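Local coordinates for non-toxic crystal protein (Bacillus thuringiensis, PDB 2D42) that is a non-toxic parasporal crystal protein whose fold closely resembles that of the aerolysin-type beta-pore-forming toxins, though its own biological role is not established, at residues 56-61 with 156-161; 149-154 with 241-246. One frame throughout, in Å; residues are numbered along the deposited sequence.

How the interactions relate
Both contacts belong to one large sheet, and the long strand 150-185 takes part in each. Going from the N terminus, the chain first runs through 56-61 on strand 54-65, and its pairing with 156-161 in interaction 1 closes a loop of 94 residues, mostly strand. Before that loop is complete the chain passes 149-154, the first half of interaction 2, whose partner 241-246 comes near the C terminus and closes a second loop of 86 residues. The two loops therefore cross. Strand 150-185 has 54-65 and 219-244 as neighbours in the sheet. The contacts, with centres about 20 Å apart, touch where Arg61 N approaches Gly154 O at 2.9 Å, probably a hydrogen bond.

Interaction 1. Residues 56-61 with 156-161; sequences IVLDRR and YTLEQG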
ATOM      1  N   ILE A  56       7.830 -16.333  16.998  1.00 26.19           N
ATOM      2  CA  ILE A  56       7.495 -15.542  18.171  1.00 27.39           C
ATOM      3  C   ILE A  56       6.630 -16.301  19.179  1.00 27.02           C
ATOM      4  O   ILE A  56       5.567 -16.819  18.833  1.00 25.75           O
ATOM      5  CB  ILE A  56       6.723 -14.277  17.750  1.00 29.59           C
ATOM      6  CG1 ILE A  56       7.558 -13.479  16.750  1.00 31.66           C
ATOM      7  CG2 ILE A  56       6.383 -13.430  18.969  1.00 29.08           C
ATOM      8  CD1 ILE A  56       6.822 -12.309  16.153  1.00 33.86           C
ATOM      9  N   VAL A  57       7.092 -16.365  20.423  1.00 26.06           N
ATOM     10  CA  VAL A  57       6.328 -17.026  21.473  1.00 25.97           C
ATOM     11  C   VAL A  57       5.273 -16.034  21.954  1.00 27.44           C
ATOM     12  O   VAL A  57       5.586 -15.061  22.640  1.00 28.35           O
ATOM     13  CB  VAL A  57       7.226 -17.434  22.651  1.00 26.27           C
ATOM     14  CG1 VAL A  57       6.373 -17.954  23.817  1.00 22.89           C
ATOM     15  CG2 VAL A  57       8.197 -18.513  22.195  1.00 23.33           C
ATOM     16  N   LEU A  58       4.025 -16.273  21.565  1.00 29.07           N
ATOM     17  CA  LEU A  58       2.910 -15.405  21.939  1.00 28.03           C
ATOM     18  C   LEU A  58       2.441 -15.643  23.366  1.00 29.17           C
ATOM     19  O   LEU A  58       2.017 -14.709  24.052  1.00 29.02           O
ATOM     20  CB  LEU A  58       1.726 -15.632  20.987  1.00 31.59           C
ATOM     21  CG  LEU A  58       1.888 -15.245  19.510  1.00 34.37           C
ATOM     22  CD1 LEU A  58       0.655 -15.681  18.726  1.00 33.24           C
ATOM     23  CD2 LEU A  58       2.093 -13.743  19.393  1.00 34.99           C
ATOM     24  N   ASP A  59       2.526 -16.891  23.824  1.00 27.75           N
ATOM     25  CA  ASP A  59       2.058 -17.217  25.168  1.00 27.68           C
ATOM     26  C   ASP A  59       2.610 -18.577  25.595  1.00 26.29           C
ATOM     27  O   ASP A  59       3.081 -19.360  24.772  1.00 26.30           O
ATOM     28  CB  ASP A  59       0.523 -17.280  25.149  1.00 28.97           C
ATOM     29  CG  ASP A  59      -0.120 -16.867  26.464  1.00 30.56           C
ATOM     30  OD1 ASP A  59       0.536 -16.906  27.534  1.00 25.64           O
ATOM     31  OD2 ASP A  59      -1.322 -16.517  26.411  1.00 32.92           O
ATOM     32  N   ARG A  60       2.529 -18.850  26.889  1.00 25.10           N
ATOM     33  CA  ARG A  60       2.985 -20.113  27.455  1.00 25.90           C
ATOM     34  C   ARG A  60       2.156 -20.339  28.703  1.00 22.88           C
ATOM     35  O   ARG A  60       2.102 -19.474  29.566  1.00 22.38           O
ATOM     36  CB  ARG A  60       4.472 -20.047  27.842  1.00 28.77           C
ATOM     37  CG  ARG A  60       4.936 -21.269  28.642  1.00 32.21           C
ATOM     38  CD  ARG A  60       6.370 -21.139  29.184  1.00 38.24           C
ATOM     39  NE  ARG A  60       6.401 -20.989  30.642  1.00 39.43           N
ATOM     40  CZ  ARG A  60       7.034 -21.813  31.475  1.00 41.38           C
ATOM     41  NH1 ARG A  60       7.699 -22.863  31.006  1.00 42.39           N
ATOM     42  NH2 ARG A  60       7.004 -21.586  32.785  1.00 41.46           N
ATOM     43  N   ARG A  61       1.501 -21.490  28.797  1.00 23.79           N
ATOM     44  CA  ARG A  61       0.683 -21.803  29.970  1.00 23.33           C
ATOM     45  C   ARG A  61       0.986 -23.200  30.467  1.00 23.04           C
ATOM     46  O   ARG A  61       1.512 -24.036  29.729  1.00 22.32           O
ATOM     47  CB  ARG A  61      -0.810 -21.691  29.645  1.00 21.97           C
ATOM     48  CG  ARG A  61      -1.262 -20.281  29.400  1.00 23.27           C
ATOM     49  CD  ARG A  61      -1.079 -19.450  30.662  1.00 25.00           C
ATOM     50  NE  ARG A  61      -0.880 -18.047  30.350  1.00 26.74           N
ATOM     51  CZ  ARG A  61      -0.405 -17.149  31.209  1.00 29.94           C
ATOM     52  NH1 ARG A  61      -0.079 -17.505  32.446  1.00 29.21           N
ATOM     53  NH2 ARG A  61      -0.249 -15.891  30.826  1.00 28.06           N
ATOM     54  N   TYR A 156       2.453 -21.221  22.769  1.00 22.39           N
ATOM     55  CA  TYR A 156       1.763 -20.693  21.585  1.00 23.82           C
ATOM     56  C   TYR A 156       2.768 -19.862  20.796  1.00 21.41           C
ATOM     57  O   TYR A 156       3.276 -18.850  21.290  1.00 23.31           O
ATOM     58  CB  TYR A 156       0.578 -19.823  22.037  1.00 23.45           C
ATOM     59  CG  TYR A 156      -0.424 -19.472  20.955  1.00 27.48           C
ATOM     60  CD1 TYR A 156      -0.736 -20.375  19.934  1.00 29.17           C
ATOM     61  CD2 TYR A 156      -1.109 -18.259  20.991  1.00 28.06           C
ATOM     62  CE1 TYR A 156      -1.716 -20.069  18.973  1.00 28.90           C
ATOM     63  CE2 TYR A 156      -2.088 -17.945  20.045  1.00 29.17           C
ATOM     64  CZ  TYR A 156      -2.391 -18.852  19.044  1.00 30.71           C
ATOM     65  OH  TYR A 156      -3.402 -18.561  18.146  1.00 31.15           O
ATOM     66  N   THR A 157       3.069 -20.312  19.581  1.00 22.38           N
ATOM     67  CA  THR A 157       4.040 -19.651  18.718  1.00 22.09           C
ATOM     68  C   THR A 157       3.460 -19.088  17.432  1.00 25.60           C
ATOM     69  O   THR A 157       2.614 -19.714  16.785  1.00 24.96           O
ATOM     70  CB  THR A 157       5.165 -20.635  18.329  1.00 23.57           C
ATOM     71  OG1 THR A 157       5.849 -21.049  19.511  1.00 25.58           O
ATOM     72  CG2 THR A 157       6.155 -19.988  17.367  1.00 24.26           C
ATOM     73  N   LEU A 158       3.921 -17.896  17.070  1.00 25.24           N
ATOM     74  CA  LEU A 158       3.492 -17.257  15.840  1.00 25.52           C
ATOM     75  C   LEU A 158       4.658 -17.213  14.871  1.00 25.88           C
ATOM     76  O   LEU A 158       5.765 -16.795  15.226  1.00 24.45           O
ATOM     77  CB  LEU A 158       3.016 -15.823  16.084  1.00 25.63           C
ATOM     78  CG  LEU A 158       2.789 -14.996  14.806  1.00 27.68           C
ATOM     79  CD1 LEU A 158       1.614 -15.566  14.024  1.00 29.79           C
ATOM     80  CD2 LEU A 158       2.527 -13.539  15.156  1.00 27.69           C
ATOM     81  N   GLU A 159       4.412 -17.658  13.647  1.00 25.32           N
ATOM     82  CA  GLU A 159       5.431 -17.609  12.620  1.00 25.56           C
ATOM     83  C   GLU A 159       5.183 -16.281  11.903  1.00 25.95           C
ATOM     84  O   GLU A 159       4.158 -16.108  11.239  1.00 24.07           O
ATOM     85  CB  GLU A 159       5.267 -18.775  11.659  1.00 25.63           C
ATOM     86  CG  GLU A 159       6.347 -18.876  10.626  1.00 30.13           C
ATOM     87  CD  GLU A 159       6.280 -20.196   9.895  1.00 35.02           C
ATOM     88  OE1 GLU A 159       5.521 -20.294   8.906  1.00 35.94           O
ATOM     89  OE2 GLU A 159       6.971 -21.143  10.331  1.00 36.35           O
ATOM     90  N   GLN A 160       6.113 -15.345  12.065  1.00 25.19           N
ATOM     91  CA  GLN A 160       5.997 -14.028  11.464  1.00 26.88           C
ATOM     92  C   GLN A 160       6.910 -13.833  10.267  1.00 28.35           C
ATOM     93  O   GLN A 160       8.128 -13.996  10.367  1.00 27.65           O
ATOM     94  CB  GLN A 160       6.304 -12.945  12.500  1.00 30.40           C
ATOM     95  CG  GLN A 160       6.082 -11.527  11.984  1.00 35.62           C
ATOM     96  CD  GLN A 160       6.416 -10.474  13.017  1.00 38.60           C
ATOM     97  OE1 GLN A 160       7.536 -10.430  13.523  1.00 43.52           O
ATOM     98  NE2 GLN A 160       5.446  -9.614  13.338  1.00 40.60           N
ATOM     99  N   GLY A 161       6.307 -13.482   9.133  1.00 29.36           N
ATOM    100  CA  GLY A 161       7.067 -13.241   7.921  1.00 26.94           C
ATOM    101  C   GLY A 161       7.447 -11.777   7.808  1.00 27.05           C
ATOM    102  O   GLY A 161       6.868 -10.917   8.476  1.00 26.82           O
TER
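Ile56 and Leu158 form the regular end of this antiparallel pairing, the amide of each donating to the carbonyl of the other, Leu158 N to Ile56 O at 2.6 Å and nearly straight. One residue further on, the non-hydrogen-bonded pair Val57-Thr157 brings the chains to 4.4 Å between CA atoms. The register then slips: Leu58 and Asp59 both stand opposite Tyr156, a classic beta bulge. Tyr156 O is gripped by two amides, Leu58 N at 2.7 Å through a bent bond (136° at the hydrogen) and Asp59 N at 3.3 Å on a lone pair, while Tyr156 N returns a bond to Asp59 O.

Apolar contacts near the bulge centre on Leu58. Its CG, anti to the carbonyl carbon (chi1 -66°), carries CD1 to within 3.5 Å of Leu158 CB and 3.8 Å of Tyr156 CE2, meeting the ring obliquely. At the other end of the pairing a methyl meets an amide: Ile56 CD1 lies 3.3 Å from Gln160 OE1 and also touches CB and CD of that extended side chain.

Within 56-61, Asp59 OD1 accepts from Arg60 N and makes a long, weakly hydrogen-bonded salt bridge with Arg61 NE.

Strand 71-94 covers the face bearing Ile56, Tyr156 and Leu158: Tyr156 stacks on Phe77, while its hydroxyl is hydrogen-bonded to Asp140 OD2. Strand 219-244 flanks 156-161 and pairs with it through Thr157 and Glu159.

Interaction 2. Residues 149-154 with 241-246; sequences FHRATG and VIEPLP
His150 and Pro244 pack closely where strands 150-154 and 241-244 come together, antiparallel, near the end of the sheet. The imidazole lies across the proline, whose CB stands 3.9 Å from the ring centroid, 19° off its normal, a CH-pi contact; ND1 is hydrogen-bonded to Pro148 O, which would fix the ring's rotation. Beneath the side chains the backbone is regular: Arg151 N and Glu243 O meet at 2.8 Å, Thr153 N and Val241 O at 2.9 Å, and both pairs bond back in the other direction. Beyond the strand end, Leu245 N still donates to Phe149 O, and Leu245 CG closes on the same oxygen at 3.3 Å. Leu245 CD2 sits over one face of the Arg151 guanidinium, 3.6 Å above the plane but offset toward the rim.

Polar links are looser. With its chain bent at chi3 (63°), Arg151 brings NH1 to Glu243 OE1 at 3.2 Å, a salt bridge whose hydrogen bond is weak; the guanidinium and carboxylate planes stand 89° apart. At exposed Val241, a water links its O with Thr153 OG1.

Strand 54-65 also pairs antiparallel with 150-154, leaving it between two long antiparallel neighbours in the mixed sheet, consistent with the elongated beta architecture of aerolysin-like, ETX/MTX2-family proteins.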
ATOM      1  N   PHE A 149       0.854 -37.263  37.921  1.00 35.85           N
ATOM      2  CA  PHE A 149       2.108 -36.673  38.366  1.00 36.82           C
ATOM      3  C   PHE A 149       2.995 -36.127  37.239  1.00 35.57           C
ATOM      4  O   PHE A 149       4.219 -36.282  37.259  1.00 33.38           O
ATOM      5  CB  PHE A 149       2.869 -37.699  39.201  1.00 39.23           C
ATOM      6  CG  PHE A 149       2.112 -38.163  40.421  1.00 44.90           C
ATOM      7  CD1 PHE A 149       2.006 -37.348  41.548  1.00 44.95           C
ATOM      8  CD2 PHE A 149       1.493 -39.412  40.440  1.00 45.75           C
ATOM      9  CE1 PHE A 149       1.298 -37.772  42.674  1.00 46.54           C
ATOM     10  CE2 PHE A 149       0.781 -39.843  41.564  1.00 46.92           C
ATOM     11  CZ  PHE A 149       0.684 -39.023  42.680  1.00 46.06           C
ATOM     12  N   HIS A 150       2.357 -35.475  36.273  1.00 35.05           N
ATOM     13  CA  HIS A 150       3.033 -34.862  35.131  1.00 35.38           C
ATOM     14  C   HIS A 150       2.533 -33.423  34.967  1.00 35.52           C
ATOM     15  O   HIS A 150       1.498 -33.044  35.521  1.00 34.46           O
ATOM     16  CB  HIS A 150       2.705 -35.613  33.836  1.00 37.42           C
ATOM     17  CG  HIS A 150       3.546 -36.826  33.595  1.00 40.56           C
ATOM     18  ND1 HIS A 150       3.535 -37.923  34.430  1.00 42.50           N
ATOM     19  CD2 HIS A 150       4.409 -37.123  32.593  1.00 42.06           C
ATOM     20  CE1 HIS A 150       4.355 -38.844  33.952  1.00 42.24           C
ATOM     21  NE2 HIS A 150       4.897 -38.382  32.839  1.00 41.66           N
ATOM     22  N   ARG A 151       3.270 -32.621  34.211  1.00 34.03           N
ATOM     23  CA  ARG A 151       2.848 -31.254  33.948  1.00 33.80           C
ATOM     24  C   ARG A 151       2.903 -31.081  32.437  1.00 32.73           C
ATOM     25  O   ARG A 151       3.776 -31.655  31.770  1.00 30.50           O
ATOM     26  CB  ARG A 151       3.778 -30.229  34.613  1.00 35.34           C
ATOM     27  CG  ARG A 151       5.085 -29.993  33.876  1.00 39.46           C
ATOM     28  CD  ARG A 151       5.732 -28.661  34.270  1.00 40.22           C
ATOM     29  NE  ARG A 151       6.098 -28.628  35.678  1.00 44.32           N
ATOM     30  CZ  ARG A 151       7.015 -29.419  36.227  1.00 48.60           C
ATOM     31  NH1 ARG A 151       7.664 -30.305  35.481  1.00 48.71           N
ATOM     32  NH2 ARG A 151       7.276 -29.336  37.526  1.00 48.41           N
ATOM     33  N   ALA A 152       1.958 -30.316  31.899  1.00 28.08           N
ATOM     34  CA  ALA A 152       1.920 -30.048  30.470  1.00 27.92           C
ATOM     35  C   ALA A 152       2.185 -28.567  30.266  1.00 27.81           C
ATOM     36  O   ALA A 152       1.523 -27.714  30.862  1.00 26.82           O
ATOM     37  CB  ALA A 152       0.559 -30.420  29.884  1.00 24.83           C
ATOM     38  N   THR A 153       3.165 -28.258  29.433  1.00 26.53           N
ATOM     39  CA  THR A 153       3.489 -26.871  29.159  1.00 26.36           C
ATOM     40  C   THR A 153       3.159 -26.571  27.715  1.00 25.34           C
ATOM     41  O   THR A 153       3.795 -27.092  26.800  1.00 25.36           O
ATOM     42  CB  THR A 153       4.969 -26.591  29.426  1.00 27.14           C
ATOM     43  OG1 THR A 153       5.244 -26.856  30.804  1.00 26.00           O
ATOM     44  CG2 THR A 153       5.308 -25.142  29.120  1.00 24.50           C
ATOM     45  N   GLY A 154       2.123 -25.763  27.519  1.00 23.09           N
ATOM     46  CA  GLY A 154       1.722 -25.395  26.178  1.00 23.87           C
ATOM     47  C   GLY A 154       2.285 -24.039  25.779  1.00 23.22           C
ATOM     48  O   GLY A 154       2.036 -23.039  26.446  1.00 21.81           O
ATOM     49  N   VAL A 241       4.857 -29.729  25.877  1.00 29.15           N
ATOM     50  CA  VAL A 241       5.886 -30.581  26.439  1.00 30.68           C
ATOM     51  C   VAL A 241       5.285 -31.170  27.710  1.00 31.37           C
ATOM     52  O   VAL A 241       4.905 -30.435  28.627  1.00 29.92           O
ATOM     53  CB  VAL A 241       7.154 -29.786  26.804  1.00 33.16           C
ATOM     54  CG1 VAL A 241       8.099 -30.666  27.620  1.00 35.44           C
ATOM     55  CG2 VAL A 241       7.852 -29.303  25.534  1.00 34.80           C
ATOM     56  N   ILE A 242       5.176 -32.493  27.746  1.00 31.22           N
ATOM     57  CA  ILE A 242       4.622 -33.194  28.898  1.00 33.50           C
ATOM     58  C   ILE A 242       5.778 -33.859  29.636  1.00 35.69           C
ATOM     59  O   ILE A 242       6.589 -34.556  29.029  1.00 35.87           O
ATOM     60  CB  ILE A 242       3.616 -34.269  28.454  1.00 33.94           C
ATOM     61  CG1 ILE A 242       2.406 -33.606  27.806  1.00 34.90           C
ATOM     62  CG2 ILE A 242       3.186 -35.114  29.643  1.00 36.36           C
ATOM     63  CD1 ILE A 242       1.468 -34.585  27.151  1.00 36.40           C
ATOM     64  N   GLU A 243       5.867 -33.640  30.940  1.00 37.34           N
ATOM     65  CA  GLU A 243       6.956 -34.229  31.702  1.00 40.24           C
ATOM     66  C   GLU A 243       6.547 -34.589  33.122  1.00 40.46           C
ATOM     67  O   GLU A 243       5.638 -33.986  33.693  1.00 39.79           O
ATOM     68  CB  GLU A 243       8.146 -33.267  31.723  1.00 41.07           C
ATOM     69  CG  GLU A 243       7.839 -31.918  32.338  1.00 44.58           C
ATOM     70  CD  GLU A 243       8.895 -30.874  32.020  1.00 47.92           C
ATOM     71  OE1 GLU A 243       8.799 -29.746  32.550  1.00 50.66           O
ATOM     72  OE2 GLU A 243       9.821 -31.177  31.236  1.00 47.73           O
ATOM     73  N   PRO A 244       7.221 -35.588  33.713  1.00 40.85           N
ATOM     74  CA  PRO A 244       6.919 -36.025  35.076  1.00 41.26           C
ATOM     75  C   PRO A 244       7.375 -35.019  36.125  1.00 42.72           C
ATOM     76  O   PRO A 244       8.362 -34.304  35.937  1.00 40.51           O
ATOM     77  CB  PRO A 244       7.671 -37.347  35.184  1.00 41.69           C
ATOM     78  CG  PRO A 244       8.889 -37.090  34.349  1.00 41.39           C
ATOM     79  CD  PRO A 244       8.293 -36.414  33.125  1.00 40.91           C
ATOM     80  N   LEU A 245       6.642 -34.966  37.228  1.00 43.76           N
ATOM     81  CA  LEU A 245       6.979 -34.071  38.318  1.00 47.42           C
ATOM     82  C   LEU A 245       8.074 -34.746  39.141  1.00 50.99           C
ATOM     83  O   LEU A 245       8.106 -35.971  39.253  1.00 51.14           O
ATOM     84  CB  LEU A 245       5.748 -33.830  39.191  1.00 45.76           C
ATOM     85  CG  LEU A 245       4.515 -33.278  38.472  1.00 43.53           C
ATOM     86  CD1 LEU A 245       3.347 -33.237  39.434  1.00 42.17           C
ATOM     87  CD2 LEU A 245       4.814 -31.891  37.922  1.00 42.08           C
ATOM     88  N   PRO A 246       8.988 -33.955  39.722  1.00 53.96           N
ATOM     89  CA  PRO A 246      10.082 -34.489  40.537  1.00 56.42           C
ATOM     90  C   PRO A 246       9.649 -35.672  41.408  1.00 58.90           C
ATOM     91  O   PRO A 246       8.682 -35.575  42.165  1.00 59.38           O
ATOM     92  CB  PRO A 246      10.502 -33.280  41.362  1.00 56.69           C
ATOM     93  CG  PRO A 246      10.333 -32.161  40.383  1.00 54.91           C
ATOM     94  CD  PRO A 246       9.001 -32.479  39.729  1.00 54.86           C
TER
HETATM   95  O   HOH W   1       6.304 -29.457  30.879  1.00 37.34           O